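Local coordinates for 3-hydroxyacyl-thioester dehydratase Z (Mycobacterium tuberculosis, PDB 2C2I), which probably catalyses the reversible hydration of trans-2-enoyl-CoA thioesters to (3R)-3-hydroxyacyl-CoA in fatty acid metabolism, at residues G19-V24 / P71-Q76; A108-V113 / V127-E132. All blocks are in the same frame, centred on the assembly; numbering follows the deposited sequence.

Interaction 1 of 2, residues G19-V24 / P71-Q76; sequences GQSDWV and PRLQHQ
Gln-76 supplies the hydrogen bond of this contact: its OE1 accepts the backbone N-H of Asp-22 at 2.7 Å from N. The donor lies nearly along the C=O axis, with a C=O...N angle of 164°. With CG anti to its carbonyl carbon (chi1 -72°) and the chain extended beyond, Gln-76 stretches across from the 71-76 segment to the backbone of 19-24. The same oxygen also abuts Ser-21 CB at 3.3 Å. The Asp-22 carboxylate crosses beside the amide, the two planes 31° apart, with OD2 3.7 Å from Gln-76 CD.

A second polar link stays within 19-24: Ser-21 OG donates to Asp-22 O at 2.7 Å. OG also accepts the backbone N-H of Ala-108 on the neighbouring strand, so this buried hydroxyl is used as both donor and acceptor.

The apolar part is Val-24 CG1 against Leu-73 CD2 at 3.6 Å. Van der Waals packing adds to it: Ser-21 CB rests 3.6 Å from Leu-73 O, and Val-24 and Arg-72 approach from opposite directions, CG1 sitting 3.9 Å above the guanidinium plane, over its centre. Arg-72 also packs on Thr-38 of the second subunit.

The arrangement, with strand 17-25, outermost in this chain's curved antiparallel sheet, laid against the helix that the sheet wraps, is characteristic of the hotdog fold of MaoC-like dehydratases.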
ATOM      1  N   GLY A  19      -7.694  -6.629 -18.408  1.00 18.22           N
ATOM      2  CA  GLY A  19      -8.368  -5.417 -18.840  1.00 17.17           C
ATOM      3  C   GLY A  19      -7.648  -4.110 -18.590  1.00 16.76           C
ATOM      4  O   GLY A  19      -6.411  -4.059 -18.409  1.00 16.37           O
ATOM      5  N   GLN A  20      -8.438  -3.048 -18.685  1.00 16.87           N
ATOM      6  CA  GLN A  20      -7.972  -1.689 -18.497  1.00 17.52           C
ATOM      7  C   GLN A  20      -9.089  -0.901 -17.826  1.00 17.50           C
ATOM      8  O   GLN A  20     -10.261  -1.000 -18.203  1.00 17.76           O
ATOM      9  CB  GLN A  20      -7.577  -1.064 -19.842  1.00 18.40           C
ATOM     10  CG  GLN A  20      -7.079   0.363 -19.722  1.00 20.47           C
ATOM     11  CD  GLN A  20      -6.500   0.888 -21.014  1.00 25.33           C
ATOM     12  OE1 GLN A  20      -7.227   1.151 -21.962  1.00 26.52           O
ATOM     13  NE2 GLN A  20      -5.185   1.045 -21.053  1.00 27.06           N
ATOM     14  N   SER A  21      -8.734  -0.122 -16.816  1.00 16.92           N
ATOM     15  CA  SER A  21      -9.727   0.651 -16.090  1.00 17.71           C
ATOM     16  C   SER A  21     -10.113   1.901 -16.872  1.00 19.13           C
ATOM     17  O   SER A  21      -9.514   2.223 -17.910  1.00 18.35           O
ATOM     18  CB  SER A  21      -9.172   1.072 -14.728  1.00 16.98           C
ATOM     19  OG  SER A  21      -8.248   2.144 -14.883  1.00 17.19           O
ATOM     20  N   ASP A  22     -11.087   2.622 -16.342  1.00 20.64           N
ATOM     21  CA  ASP A  22     -11.367   3.982 -16.778  1.00 22.81           C
ATOM     22  C   ASP A  22     -10.293   4.917 -16.196  1.00 22.23           C
ATOM     23  O   ASP A  22      -9.502   4.520 -15.330  1.00 21.43           O
ATOM     24  CB  ASP A  22     -12.754   4.431 -16.285  1.00 24.54           C
ATOM     25  CG  ASP A  22     -13.856   3.397 -16.549  1.00 29.43           C
ATOM     26  OD1 ASP A  22     -13.763   2.630 -17.536  1.00 34.85           O
ATOM     27  OD2 ASP A  22     -14.832   3.361 -15.762  1.00 34.57           O
ATOM     28  N   TRP A  23     -10.248   6.146 -16.695  1.00 22.94           N
ATOM     29  CA  TRP A  23      -9.473   7.197 -16.046  1.00 22.94           C
ATOM     30  C   TRP A  23     -10.190   7.583 -14.744  1.00 22.71           C
ATOM     31  O   TRP A  23     -11.428   7.690 -14.705  1.00 23.67           O
ATOM     32  CB  TRP A  23      -9.346   8.422 -16.961  1.00 23.45           C
ATOM     33  CG  TRP A  23      -8.454   8.225 -18.153  1.00 24.16           C
ATOM     34  CD1 TRP A  23      -8.844   8.047 -19.471  1.00 24.20           C
ATOM     35  CD2 TRP A  23      -7.024   8.209 -18.157  1.00 23.75           C
ATOM     36  NE1 TRP A  23      -7.737   7.911 -20.275  1.00 24.90           N
ATOM     37  CE2 TRP A  23      -6.606   8.010 -19.504  1.00 23.73           C
ATOM     38  CE3 TRP A  23      -6.053   8.335 -17.160  1.00 22.26           C
ATOM     39  CZ2 TRP A  23      -5.255   7.934 -19.867  1.00 24.31           C
ATOM     40  CZ3 TRP A  23      -4.712   8.262 -17.525  1.00 22.23           C
ATOM     41  CH2 TRP A  23      -4.325   8.062 -18.870  1.00 23.57           C
ATOM     42  N   VAL A  24      -9.417   7.770 -13.679  1.00 22.13           N
ATOM     43  CA  VAL A  24      -9.945   8.290 -12.422  1.00 22.40           C
ATOM     44  C   VAL A  24      -9.106   9.491 -12.021  1.00 22.29           C
ATOM     45  O   VAL A  24      -7.883   9.489 -12.196  1.00 22.33           O
ATOM     46  CB  VAL A  24     -10.023   7.225 -11.262  1.00 22.30           C
ATOM     47  CG1 VAL A  24     -10.643   5.908 -11.733  1.00 22.33           C
ATOM     48  CG2 VAL A  24      -8.681   6.995 -10.604  1.00 22.05           C
ATOM     49  N   PRO A  71      -7.399  -2.310  -6.072  1.00 10.12           N
ATOM     50  CA  PRO A  71      -8.744  -2.907  -5.979  1.00 10.98           C
ATOM     51  C   PRO A  71      -9.851  -2.165  -6.755  1.00 11.70           C
ATOM     52  O   PRO A  71     -10.582  -2.797  -7.527  1.00 11.86           O
ATOM     53  CB  PRO A  71      -9.016  -2.933  -4.463  1.00 10.07           C
ATOM     54  CG  PRO A  71      -7.583  -3.051  -3.853  1.00 10.30           C
ATOM     55  CD  PRO A  71      -6.781  -2.128  -4.738  1.00  9.67           C
ATOM     56  N   ARG A  72      -9.972  -0.855  -6.575  1.00 11.95           N
ATOM     57  CA  ARG A  72     -11.002  -0.088  -7.311  1.00 13.95           C
ATOM     58  C   ARG A  72     -10.814  -0.240  -8.823  1.00 13.35           C
ATOM     59  O   ARG A  72     -11.771  -0.463  -9.557  1.00 14.41           O
ATOM     60  CB  ARG A  72     -10.954   1.401  -6.954  1.00 13.78           C
ATOM     61  CG  ARG A  72     -11.820   2.287  -7.836  1.00 16.93           C
ATOM     62  CD  ARG A  72     -11.731   3.744  -7.429  1.00 20.92           C
ATOM     63  NE  ARG A  72     -12.705   4.540  -8.164  1.00 28.97           N
ATOM     64  CZ  ARG A  72     -12.642   5.859  -8.304  1.00 31.81           C
ATOM     65  NH1 ARG A  72     -11.651   6.546  -7.750  1.00 32.24           N
ATOM     66  NH2 ARG A  72     -13.576   6.491  -9.012  1.00 34.51           N
ATOM     67  N   LEU A  73      -9.578  -0.095  -9.273  1.00 13.06           N
ATOM     68  CA  LEU A  73      -9.299  -0.071 -10.717  1.00 13.75           C
ATOM     69  C   LEU A  73      -9.513  -1.455 -11.347  1.00 14.12           C
ATOM     70  O   LEU A  73     -10.073  -1.575 -12.452  1.00 15.64           O
ATOM     71  CB  LEU A  73      -7.909   0.508 -10.970  1.00 13.08           C
ATOM     72  CG  LEU A  73      -7.669   1.965 -10.499  1.00 14.75           C
ATOM     73  CD1 LEU A  73      -6.256   2.420 -10.815  1.00 14.67           C
ATOM     74  CD2 LEU A  73      -8.650   2.938 -11.105  1.00 18.67           C
ATOM     75  N   GLN A  74      -9.091  -2.494 -10.637  1.00 13.82           N
ATOM     76  CA  GLN A  74      -9.294  -3.885 -11.078  1.00 14.29           C
ATOM     77  C   GLN A  74     -10.782  -4.281 -11.058  1.00 15.26           C
ATOM     78  O   GLN A  74     -11.227  -5.015 -11.920  1.00 14.09           O
ATOM     79  CB  GLN A  74      -8.432  -4.846 -10.258  1.00 13.34           C
ATOM     80  CG  GLN A  74      -6.934  -4.677 -10.569  1.00 12.71           C
ATOM     81  CD  GLN A  74      -6.014  -5.340  -9.560  1.00 14.09           C
ATOM     82  OE1 GLN A  74      -6.464  -5.956  -8.598  1.00 12.57           O
ATOM     83  NE2 GLN A  74      -4.707  -5.196  -9.774  1.00 12.61           N
ATOM     84  N   HIS A  75     -11.553  -3.722 -10.124  1.00 16.59           N
ATOM     85  CA  HIS A  75     -13.011  -3.962 -10.075  1.00 18.69           C
ATOM     86  C   HIS A  75     -13.720  -3.430 -11.335  1.00 19.05           C
ATOM     87  O   HIS A  75     -14.734  -3.997 -11.766  1.00 19.83           O
ATOM     88  CB  HIS A  75     -13.608  -3.344  -8.804  1.00 19.52           C
ATOM     89  CG  HIS A  75     -15.061  -3.645  -8.596  1.00 24.37           C
ATOM     90  ND1 HIS A  75     -15.501  -4.816  -8.015  1.00 28.93           N
ATOM     91  CD2 HIS A  75     -16.173  -2.920  -8.867  1.00 28.75           C
ATOM     92  CE1 HIS A  75     -16.820  -4.805  -7.942  1.00 29.96           C
ATOM     93  NE2 HIS A  75     -17.254  -3.668  -8.454  1.00 31.18           N
ATOM     94  N   GLN A  76     -13.166  -2.370 -11.929  1.00 18.90           N
ATOM     95  CA  GLN A  76     -13.632  -1.817 -13.196  1.00 19.89           C
ATOM     96  C   GLN A  76     -13.321  -2.758 -14.370  1.00 20.47           C
ATOM     97  O   GLN A  76     -13.963  -2.667 -15.428  1.00 20.24           O
ATOM     98  CB  GLN A  76     -12.999  -0.442 -13.473  1.00 20.38           C
ATOM     99  CG  GLN A  76     -13.519   0.690 -12.583  1.00 21.31           C
ATOM    100  CD  GLN A  76     -12.900   2.034 -12.903  1.00 21.16           C
ATOM    101  OE1 GLN A  76     -12.139   2.176 -13.861  1.00 24.78           O
ATOM    102  NE2 GLN A  76     -13.235   3.034 -12.111  1.00 26.00           N
TER

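Interaction 2 of 2, residues A108-V113 / V127-E132; sequences ATSSLV and VSTTVE
Ser-110 and Thr-129 face each other in a non-hydrogen-bonded pair of the antiparallel beta hairpin 105-119/122-133, where their side chains, not their backbones, make the bond. From Thr-129 CB, which lies 3.5 Å from Ser-110 OG, the side chain divides. OG1, anti to the carbonyl carbon (chi1 -56°), reaches Ser-110 OG at 2.7 Å; either hydroxyl could be the donor. OG1 also bonds Gln-74 NE2 of helix 70-75, so the buried oxygen has a partner on the adjacent strand and another on the helix. The methyl CG2, anti to the backbone N, lies 3.4 Å from Ser-110 OG and turns toward Ala-108, touching its CB at 3.7 Å.

Ala-108, Leu-112, Val-127 and Val-131 lie on this same helix-facing side; Val-127 CG1 packs on Ser-110 CB at 3.8 Å. Thr-109, Ser-111, Ser-128 and Thr-130 occupy the other face, where the side chains are partly exposed. Paired backbone bonds join Thr-109 with Thr-130 and Ser-111 with Ser-128, and CA-H...O contacts run between them. The two strand segments run at 164° to one another. Val-113 CG2 covers Ser-128 CB at 4.0 Å near one end of the pairing. Toward the other, a water lies 2.9 Å from Thr-109 OG1 and 3.3 Å from Glu-132 OE2, to which it may donate a long bond.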
ATOM      1  N   ALA A 108      -5.283   2.084 -15.100  1.00 13.01           N
ATOM      2  CA  ALA A 108      -4.502   0.875 -14.917  1.00 12.46           C
ATOM      3  C   ALA A 108      -4.788  -0.159 -16.014  1.00 12.49           C
ATOM      4  O   ALA A 108      -5.910  -0.204 -16.530  1.00 12.64           O
ATOM      5  CB  ALA A 108      -4.766   0.268 -13.503  1.00 12.29           C
ATOM      6  N   THR A 109      -3.773  -0.971 -16.334  1.00 12.01           N
ATOM      7  CA  THR A 109      -3.905  -2.168 -17.169  1.00 12.24           C
ATOM      8  C   THR A 109      -3.398  -3.337 -16.336  1.00 10.67           C
ATOM      9  O   THR A 109      -2.337  -3.228 -15.749  1.00 10.22           O
ATOM     10  CB  THR A 109      -2.974  -2.048 -18.387  1.00 13.27           C
ATOM     11  OG1 THR A 109      -3.329  -0.850 -19.108  1.00 17.19           O
ATOM     12  CG2 THR A 109      -3.139  -3.277 -19.287  1.00 14.74           C
ATOM     13  N   SER A 110      -4.143  -4.444 -16.276  1.00 10.33           N
ATOM     14  CA  SER A 110      -3.674  -5.619 -15.521  1.00  9.80           C
ATOM     15  C   SER A 110      -3.680  -6.910 -16.351  1.00  9.72           C
ATOM     16  O   SER A 110      -4.503  -7.071 -17.268  1.00 10.23           O
ATOM     17  CB  SER A 110      -4.539  -5.832 -14.268  1.00  9.76           C
ATOM     18  OG  SER A 110      -4.434  -4.738 -13.362  1.00  8.86           O
ATOM     19  N   SER A 111      -2.798  -7.833 -15.987  1.00 10.17           N
ATOM     20  CA  SER A 111      -2.742  -9.169 -16.598  1.00 10.81           C
ATOM     21  C   SER A 111      -2.685 -10.210 -15.514  1.00 10.65           C
ATOM     22  O   SER A 111      -2.147  -9.952 -14.430  1.00  9.15           O
ATOM     23  CB  SER A 111      -1.477  -9.307 -17.448  1.00 12.32           C
ATOM     24  OG  SER A 111      -1.417  -8.253 -18.390  1.00 16.87           O
ATOM     25  N   LEU A 112      -3.230 -11.397 -15.793  1.00  9.84           N
ATOM     26  CA  LEU A 112      -3.171 -12.472 -14.813  1.00 10.30           C
ATOM     27  C   LEU A 112      -1.877 -13.281 -14.963  1.00 10.24           C
ATOM     28  O   LEU A 112      -1.644 -13.938 -15.997  1.00 10.20           O
ATOM     29  CB  LEU A 112      -4.416 -13.360 -14.982  1.00 10.12           C
ATOM     30  CG  LEU A 112      -4.703 -14.477 -14.007  1.00 12.75           C
ATOM     31  CD1 LEU A 112      -4.762 -13.905 -12.578  1.00 12.86           C
ATOM     32  CD2 LEU A 112      -6.067 -15.065 -14.417  1.00 11.88           C
ATOM     33  N   VAL A 113      -1.023 -13.223 -13.938  1.00  9.15           N
ATOM     34  CA  VAL A 113       0.241 -13.956 -13.958  1.00  9.67           C
ATOM     35  C   VAL A 113       0.012 -15.444 -13.695  1.00 10.01           C
ATOM     36  O   VAL A 113       0.544 -16.310 -14.417  1.00 11.16           O
ATOM     37  CB  VAL A 113       1.252 -13.359 -12.966  1.00  9.19           C
ATOM     38  CG1 VAL A 113       2.541 -14.168 -12.942  1.00 11.22           C
ATOM     39  CG2 VAL A 113       1.567 -11.925 -13.369  1.00 10.18           C
ATOM     40  N   VAL A 127      -1.276 -10.967  -9.973  1.00  8.02           N
ATOM     41  CA  VAL A 127      -1.710 -10.003 -10.988  1.00  7.45           C
ATOM     42  C   VAL A 127      -0.585  -8.986 -11.221  1.00  8.45           C
ATOM     43  O   VAL A 127       0.020  -8.513 -10.261  1.00  8.20           O
ATOM     44  CB  VAL A 127      -2.997  -9.273 -10.544  1.00  8.21           C
ATOM     45  CG1 VAL A 127      -3.436  -8.247 -11.611  1.00  8.09           C
ATOM     46  CG2 VAL A 127      -4.170 -10.268 -10.263  1.00  8.32           C
ATOM     47  N   SER A 128      -0.323  -8.660 -12.491  1.00  8.45           N
ATOM     48  CA  SER A 128       0.591  -7.573 -12.849  1.00 10.93           C
ATOM     49  C   SER A 128      -0.217  -6.347 -13.239  1.00 10.44           C
ATOM     50  O   SER A 128      -1.158  -6.468 -14.012  1.00 11.28           O
ATOM     51  CB  SER A 128       1.463  -7.983 -14.028  1.00 11.99           C
ATOM     52  OG  SER A 128       0.654  -8.378 -15.128  1.00 20.45           O
ATOM     53  N   THR A 129       0.137  -5.171 -12.710  1.00 10.23           N
ATOM     54  CA  THR A 129      -0.606  -3.955 -13.033  1.00  9.41           C
ATOM     55  C   THR A 129       0.390  -2.850 -13.354  1.00  9.99           C
ATOM     56  O   THR A 129       1.451  -2.745 -12.724  1.00  9.66           O
ATOM     57  CB  THR A 129      -1.564  -3.499 -11.884  1.00  9.74           C
ATOM     58  OG1 THR A 129      -2.479  -4.562 -11.531  1.00  9.78           O
ATOM     59  CG2 THR A 129      -2.394  -2.297 -12.288  1.00  9.51           C
ATOM     60  N   THR A 130       0.043  -2.044 -14.352  1.00  9.67           N
ATOM     61  CA  THR A 130       0.739  -0.823 -14.604  1.00 11.42           C
ATOM     62  C   THR A 130      -0.283   0.262 -14.468  1.00 11.88           C
ATOM     63  O   THR A 130      -1.347   0.174 -15.068  1.00 12.22           O
ATOM     64  CB  THR A 130       1.395  -0.840 -16.004  1.00 12.51           C
ATOM     65  OG1 THR A 130       2.504  -1.739 -15.950  1.00 13.66           O
ATOM     66  CG2 THR A 130       1.913   0.558 -16.376  1.00 14.94           C
ATOM     67  N   VAL A 131       0.024   1.267 -13.646  1.00 11.99           N
ATOM     68  CA  VAL A 131      -0.829   2.434 -13.514  1.00 12.32           C
ATOM     69  C   VAL A 131      -0.138   3.578 -14.262  1.00 13.23           C
ATOM     70  O   VAL A 131       0.977   3.981 -13.902  1.00 13.00           O
ATOM     71  CB  VAL A 131      -1.063   2.836 -12.020  1.00 11.89           C
ATOM     72  CG1 VAL A 131      -2.068   3.978 -11.916  1.00 11.76           C
ATOM     73  CG2 VAL A 131      -1.580   1.655 -11.207  1.00 10.78           C
ATOM     74  N   GLU A 132      -0.792   4.080 -15.310  1.00 14.46           N
ATOM     75  CA  GLU A 132      -0.291   5.257 -16.022  1.00 16.59           C
ATOM     76  C   GLU A 132      -0.900   6.517 -15.443  1.00 16.67           C
ATOM     77  O   GLU A 132      -1.995   6.480 -14.887  1.00 16.54           O
ATOM     78  CB  GLU A 132      -0.599   5.162 -17.519  1.00 16.48           C
ATOM     79  CG  GLU A 132      -2.059   5.290 -17.884  1.00 17.57           C
ATOM     80  CD  GLU A 132      -2.274   5.066 -19.388  1.00 20.87           C
ATOM     81  OE1 GLU A 132      -1.616   5.757 -20.203  1.00 22.88           O
ATOM     82  OE2 GLU A 132      -3.079   4.192 -19.745  1.00 21.87           O
TER
HETATM   83  O   HOH W   1      -2.460   1.603 -17.866  1.00 21.50           O

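In the fold
Interaction 1 joins helix to sheet, whereas interaction 2 lies within the sheet, and strands 17-25 and 105-119 are neighbours there. Their centres are 10 Å apart, and they are joined directly by probable hydrogen bonds, Ser-21 N to Ala-108 O and Gln-74 NE2 to Thr-129 OG1. Both are partly buried, but differently. In interaction 1 Ser-21, Val-24 and Leu-73 are buried, while Asp-22 is exposed. In interaction 2 burial follows the sheet: one face turns to helix 70-75, the other is partly exposed. The chemistry follows suit: one side-chain-to-backbone bond and apolar contacts join segment 71-76 to strand 17-25, while repeated backbone bonds, with one hydroxyl pair on the helix-facing side, hold the hairpin.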